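Local coordinates for extracellular serine protease (Aeromonas sobria, PDB 3WQB), which cleaves peptide bonds after paired basic residues, one of them lysine, as a secreted calcium-binding serine protease and probable virulence factor of the furin subfamily, at residues V76-L81 against N145-N150; G80-H85 against H115-S120. The protein carries 1 engineered substitution. All blocks are in the same frame, centred on the assembly; numbering follows the deposited sequence.

Contact 1 (V76-L81 against N145-N150)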
loop_
_atom_site.group_PDB
_atom_site.type_symbol
_atom_site.label_atom_id
_atom_site.label_comp_id
_atom_site.label_asym_id
_atom_site.label_seq_id
_atom_site.Cartn_x
_atom_site.Cartn_y
_atom_site.Cartn_z
ATOM N N VAL A 76 8.661 -8.784 8.063
ATOM C CA VAL A 76 8.924 -7.421 7.627
ATOM C C VAL A 76 9.677 -7.488 6.309
ATOM O O VAL A 76 10.865 -7.832 6.263
ATOM C CB VAL A 76 9.695 -6.637 8.706
ATOM C CG1 VAL A 76 10.030 -5.246 8.232
ATOM C CG2 VAL A 76 8.855 -6.560 9.976
ATOM N N VAL A 77 8.953 -7.211 5.231
ATOM C CA VAL A 77 9.496 -7.267 3.877
ATOM C C VAL A 77 9.874 -5.827 3.527
ATOM O O VAL A 77 9.025 -4.989 3.254
ATOM C CB VAL A 77 8.471 -7.882 2.895
ATOM C CG1 VAL A 77 9.068 -8.028 1.497
ATOM C CG2 VAL A 77 7.984 -9.239 3.417
ATOM N N ASP A 78 11.162 -5.526 3.596
ATOM C CA ASP A 78 11.580 -4.128 3.614
ATOM C C ASP A 78 13.046 -4.002 3.181
ATOM O O ASP A 78 13.521 -4.822 2.406
ATOM C CB ASP A 78 11.316 -3.545 5.014
ATOM C CG ASP A 78 11.002 -2.067 4.993
ATOM O OD1 ASP A 78 11.930 -1.266 4.762
ATOM O OD2 ASP A 78 9.831 -1.695 5.240
ATOM N N ASP A 79 13.759 -2.978 3.653
ATOM C CA ASP A 79 15.129 -2.742 3.194
ATOM C C ASP A 79 16.184 -3.508 3.990
ATOM O O ASP A 79 17.365 -3.471 3.651
ATOM C CB ASP A 79 15.441 -1.239 3.168
ATOM C CG ASP A 79 15.585 -0.630 4.560
ATOM O OD1 ASP A 79 15.427 -1.348 5.576
ATOM O OD2 ASP A 79 15.892 0.583 4.639
ATOM N N GLY A 80 15.752 -4.225 5.022
ATOM C CA GLY A 80 16.688 -4.810 5.973
ATOM C C GLY A 80 16.106 -4.873 7.367
ATOM O O GLY A 80 15.010 -4.369 7.623
ATOM N N LEU A 81 16.838 -5.525 8.263
ATOM C CA LEU A 81 16.484 -5.586 9.671
ATOM C C LEU A 81 17.750 -5.895 10.442
ATOM O O LEU A 81 18.378 -6.931 10.213
ATOM C CB LEU A 81 15.433 -6.678 9.921
ATOM C CG LEU A 81 15.074 -7.029 11.375
ATOM C CD1 LEU A 81 14.741 -5.819 12.235
ATOM C CD2 LEU A 81 13.938 -8.061 11.421
ATOM N N ASN A 145 15.163 -8.475 3.114
ATOM C CA ASN A 145 15.623 -7.170 2.645
ATOM C C ASN A 145 15.418 -6.931 1.147
ATOM O O ASN A 145 16.351 -6.541 0.427
ATOM C CB ASN A 145 17.083 -6.925 3.066
ATOM C CG ASN A 145 18.068 -7.875 2.403
ATOM O OD1 ASN A 145 17.698 -8.952 1.944
ATOM N ND2 ASN A 145 19.338 -7.485 2.372
ATOM N N LEU A 146 14.181 -7.136 0.696
ATOM C CA LEU A 146 13.812 -6.948 -0.705
ATOM C C LEU A 146 14.155 -5.566 -1.255
ATOM O O LEU A 146 14.394 -5.419 -2.452
ATOM C CB LEU A 146 12.307 -7.201 -0.885
ATOM C CG LEU A 146 11.914 -8.612 -1.330
ATOM C CD1 LEU A 146 12.298 -8.836 -2.798
ATOM C CD2 LEU A 146 12.495 -9.713 -0.433
ATOM N N LEU A 147 14.150 -4.559 -0.381
ATOM C CA LEU A 147 14.319 -3.156 -0.787
ATOM C C LEU A 147 15.735 -2.636 -0.574
ATOM O O LEU A 147 15.982 -1.440 -0.728
ATOM C CB LEU A 147 13.318 -2.257 -0.057
ATOM C CG LEU A 147 11.841 -2.662 -0.067
ATOM C CD1 LEU A 147 11.011 -1.685 0.741
ATOM C CD2 LEU A 147 11.308 -2.793 -1.474
ATOM N N ASP A 148 16.667 -3.527 -0.228
ATOM C CA ASP A 148 18.087 -3.140 -0.177
ATOM C C ASP A 148 18.459 -2.527 -1.525
ATOM O O ASP A 148 17.986 -2.980 -2.570
ATOM C CB ASP A 148 18.970 -4.365 0.116
ATOM C CG ASP A 148 20.440 -4.006 0.292
ATOM O OD1 ASP A 148 21.154 -3.812 -0.717
ATOM O OD2 ASP A 148 20.892 -3.937 1.452
ATOM N N ASP A 149 19.310 -1.498 -1.501
ATOM C CA ASP A 149 19.739 -0.819 -2.734
ATOM C C ASP A 149 20.291 -1.799 -3.780
ATOM O O ASP A 149 20.164 -1.563 -4.982
ATOM C CB ASP A 149 20.799 0.266 -2.448
ATOM C CG ASP A 149 20.238 1.499 -1.706
ATOM O OD1 ASP A 149 19.009 1.598 -1.480
ATOM O OD2 ASP A 149 21.056 2.393 -1.348
ATOM N N ASN A 150 20.904 -2.891 -3.326
ATOM C CA ASN A 150 21.495 -3.878 -4.231
ATOM C C ASN A 150 20.605 -5.074 -4.545
ATOM O O ASN A 150 21.038 -6.013 -5.209
ATOM C CB ASN A 150 22.839 -4.367 -3.692
ATOM C CG ASN A 150 23.907 -3.304 -3.766
ATOM O OD1 ASN A 150 23.786 -2.331 -4.517
ATOM N ND2 ASN A 150 24.952 -3.475 -2.971
HETATM O O HOH W 1 19.773 -4.853 3.720
#
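Asp78 O is gripped by Leu147 N and, more weakly, by Asn145 CA. Leu147 N donates to Asp78 O over 2.9 Å in a nearly straight bond (167° at the hydrogen), coming from above the carbonyl plane. A CA-H...O contact adds to the grip, with Asn145 CA 3.2 Å from Asp78 O. The type I turn from Asn145 to Asp148 brings the Leu147 N-H round to that oxygen. With CG anti to its own carbonyl carbon (chi1 -50°), Leu147 lays its side chain across the Asp78 backbone, and Leu147 CD1 comes 3.8 Å from Asp78 CA. In this subtilase fold Asp78, just past the end of strand 73-77, is the predicted charge-relay aspartate; its OD1 accepts from its neighbour Asp79 N over 2.7 Å and also from His115 ND1. Next to the turn's second residue, Val77 and Leu146 lie side by side, Val77 CG1 4.1 Å from Leu146 CG, with Trp158 of helix 155-164 against both. Toward Gly80, Asn145 CB rests 3.6 Å from Gly80 N, while the Asn145 amide turns away to Asn98 and Val99. One water donates to Asp79 O and to Asp148 OD2 and accepts from Asn145 ND2, bridging the two loops.

Contact 2 (G80-H85 against H115-S120); sequences GLAIAH and HGTSVS
Gly80 to Ala82 runs past the first turn of helix 115-124 with Gly80 nearest Gly116 and Leu81 nearest Thr117, CA to CA 5.1 Å in the first pair and 4.6 Å in the second. Gly116, with no side chain, allows this closeness: Gly116 CA offers a C-H to Gly80 O at 3.2 Å, a CA-H...O contact. Thr117 then hooks the loop through its hydroxyl, as Ala82 N donates to Thr117 OG1 over 2.9 Å at 156°. Its chi1 of -61° sets OG1 beside its own backbone N, facing the loop, and leaves CG2 alongside Ala82 CB. Ala82 is the centre of an inverse gamma turn and also begins the type I turn that ends at His85. One helical turn beyond Gly116, Leu81 CD1 packs on Ser120, 3.4 Å from Ser120 OG. That hydroxyl bonds back to Gly116 O, which Ser120 N reaches from the opposite face of the carbonyl plane, so two donors hold this helix oxygen. The helix begins with the predicted catalytic His115; its Val119 packs against strand 173-179 and helix 335-352, while Thr117 touches Leu298, a ligand of the second calcium ion, and Ala82 touches Pro299.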
loop_
_atom_site.group_PDB
_atom_site.type_symbol
_atom_site.label_atom_id
_atom_site.label_comp_id
_atom_site.label_asym_id
_atom_site.label_seq_id
_atom_site.Cartn_x
_atom_site.Cartn_y
_atom_site.Cartn_z
ATOM N N GLY A 80 15.752 -4.225 5.022
ATOM C CA GLY A 80 16.688 -4.810 5.973
ATOM C C GLY A 80 16.106 -4.873 7.367
ATOM O O GLY A 80 15.010 -4.369 7.623
ATOM N N LEU A 81 16.838 -5.525 8.263
ATOM C CA LEU A 81 16.484 -5.586 9.671
ATOM C C LEU A 81 17.750 -5.895 10.442
ATOM O O LEU A 81 18.378 -6.931 10.213
ATOM C CB LEU A 81 15.433 -6.678 9.921
ATOM C CG LEU A 81 15.074 -7.029 11.375
ATOM C CD1 LEU A 81 14.741 -5.819 12.235
ATOM C CD2 LEU A 81 13.938 -8.061 11.421
ATOM N N ALA A 82 18.123 -4.995 11.349
ATOM C CA ALA A 82 19.300 -5.204 12.195
ATOM C C ALA A 82 18.919 -6.173 13.318
ATOM O O ALA A 82 18.523 -5.767 14.418
ATOM C CB ALA A 82 19.799 -3.891 12.745
ATOM N N ILE A 83 19.027 -7.462 13.014
ATOM C CA ILE A 83 18.533 -8.523 13.896
ATOM C C ILE A 83 19.244 -8.623 15.246
ATOM O O ILE A 83 18.706 -9.227 16.174
ATOM C CB ILE A 83 18.510 -9.908 13.196
ATOM C CG1 ILE A 83 19.894 -10.279 12.643
ATOM C CG2 ILE A 83 17.423 -9.947 12.123
ATOM C CD1 ILE A 83 20.063 -11.762 12.372
ATOM N N ALA A 84 20.433 -8.035 15.358
ATOM C CA ALA A 84 21.149 -8.017 16.630
ATOM C C ALA A 84 20.891 -6.760 17.483
ATOM O O ALA A 84 21.478 -6.613 18.556
ATOM C CB ALA A 84 22.640 -8.220 16.405
ATOM N N HIS A 85 20.012 -5.865 17.023
ATOM C CA HIS A 85 19.622 -4.702 17.818
ATOM C C HIS A 85 19.200 -5.140 19.213
ATOM O O HIS A 85 18.422 -6.091 19.348
ATOM C CB HIS A 85 18.445 -3.980 17.165
ATOM C CG HIS A 85 18.222 -2.597 17.693
ATOM N ND1 HIS A 85 17.737 -2.344 18.959
ATOM C CD2 HIS A 85 18.464 -1.389 17.137
ATOM C CE1 HIS A 85 17.665 -1.039 19.148
ATOM N NE2 HIS A 85 18.091 -0.437 18.052
ATOM N N HIS A 115 15.132 1.797 7.309
ATOM C CA HIS A 115 13.692 1.813 7.175
ATOM C C HIS A 115 13.056 0.559 7.792
ATOM O O HIS A 115 12.118 0.653 8.599
ATOM C CB HIS A 115 13.396 1.955 5.681
ATOM C CG HIS A 115 11.972 2.231 5.342
ATOM N ND1 HIS A 115 11.082 1.236 4.998
ATOM C CD2 HIS A 115 11.303 3.399 5.212
ATOM C CE1 HIS A 115 9.914 1.777 4.699
ATOM N NE2 HIS A 115 10.028 3.092 4.801
ATOM N N GLY A 116 13.577 -0.607 7.437
ATOM C CA GLY A 116 13.026 -1.880 7.900
ATOM C C GLY A 116 13.194 -2.072 9.399
ATOM O O GLY A 116 12.335 -2.655 10.062
ATOM N N THR A 117 14.324 -1.611 9.929
ATOM C CA THR A 117 14.601 -1.693 11.354
ATOM C C THR A 117 13.662 -0.769 12.130
ATOM O O THR A 117 13.137 -1.137 13.186
ATOM C CB THR A 117 16.087 -1.397 11.614
ATOM O OG1 THR A 117 16.869 -2.379 10.921
ATOM C CG2 THR A 117 16.428 -1.433 13.100
ATOM N N SER A 118 13.422 0.418 11.582
ATOM C CA SER A 118 12.465 1.352 12.182
ATOM C C SER A 118 11.035 0.791 12.174
ATOM O O SER A 118 10.324 0.868 13.171
ATOM C CB SER A 118 12.529 2.707 11.474
ATOM O OG SER A 118 13.800 3.324 11.632
ATOM N N VAL A 119 10.629 0.238 11.035
ATOM C CA VAL A 119 9.348 -0.472 10.908
ATOM C C VAL A 119 9.213 -1.562 11.974
ATOM O O VAL A 119 8.196 -1.644 12.677
ATOM C CB VAL A 119 9.215 -1.078 9.478
ATOM C CG1 VAL A 119 8.094 -2.108 9.386
ATOM C CG2 VAL A 119 8.992 0.022 8.457
ATOM N N SER A 120 10.253 -2.393 12.092
ATOM C CA SER A 120 10.234 -3.518 13.005
ATOM C C SER A 120 10.018 -3.114 14.457
ATOM O O SER A 120 9.265 -3.771 15.175
ATOM C CB SER A 120 11.502 -4.363 12.857
ATOM O OG SER A 120 11.553 -4.913 11.551
#

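From the N terminus, strand 73-77 leads into residues 76-85, from which both contacts start, sharing Gly80 and Leu81. Contact 2 closes the shorter loop, returning the chain at helix 115-124 after 29 residues without helix or strand. Contact 1 spans 63 intervening residues and closes only after strand 140-144, the edge neighbour of 73-77 in the parallel sheet, so the loop of contact 1 takes in helix 115-124. Their centres lie about 9 Å apart, and the Asp79 carboxylate joins them: Asp79 OD1 accepts from Gly116 N over 2.7 Å and OD2 from His115 N. Together they tie the C-terminal ends of strands 73-77 and 140-144 to the start of helix 115-124.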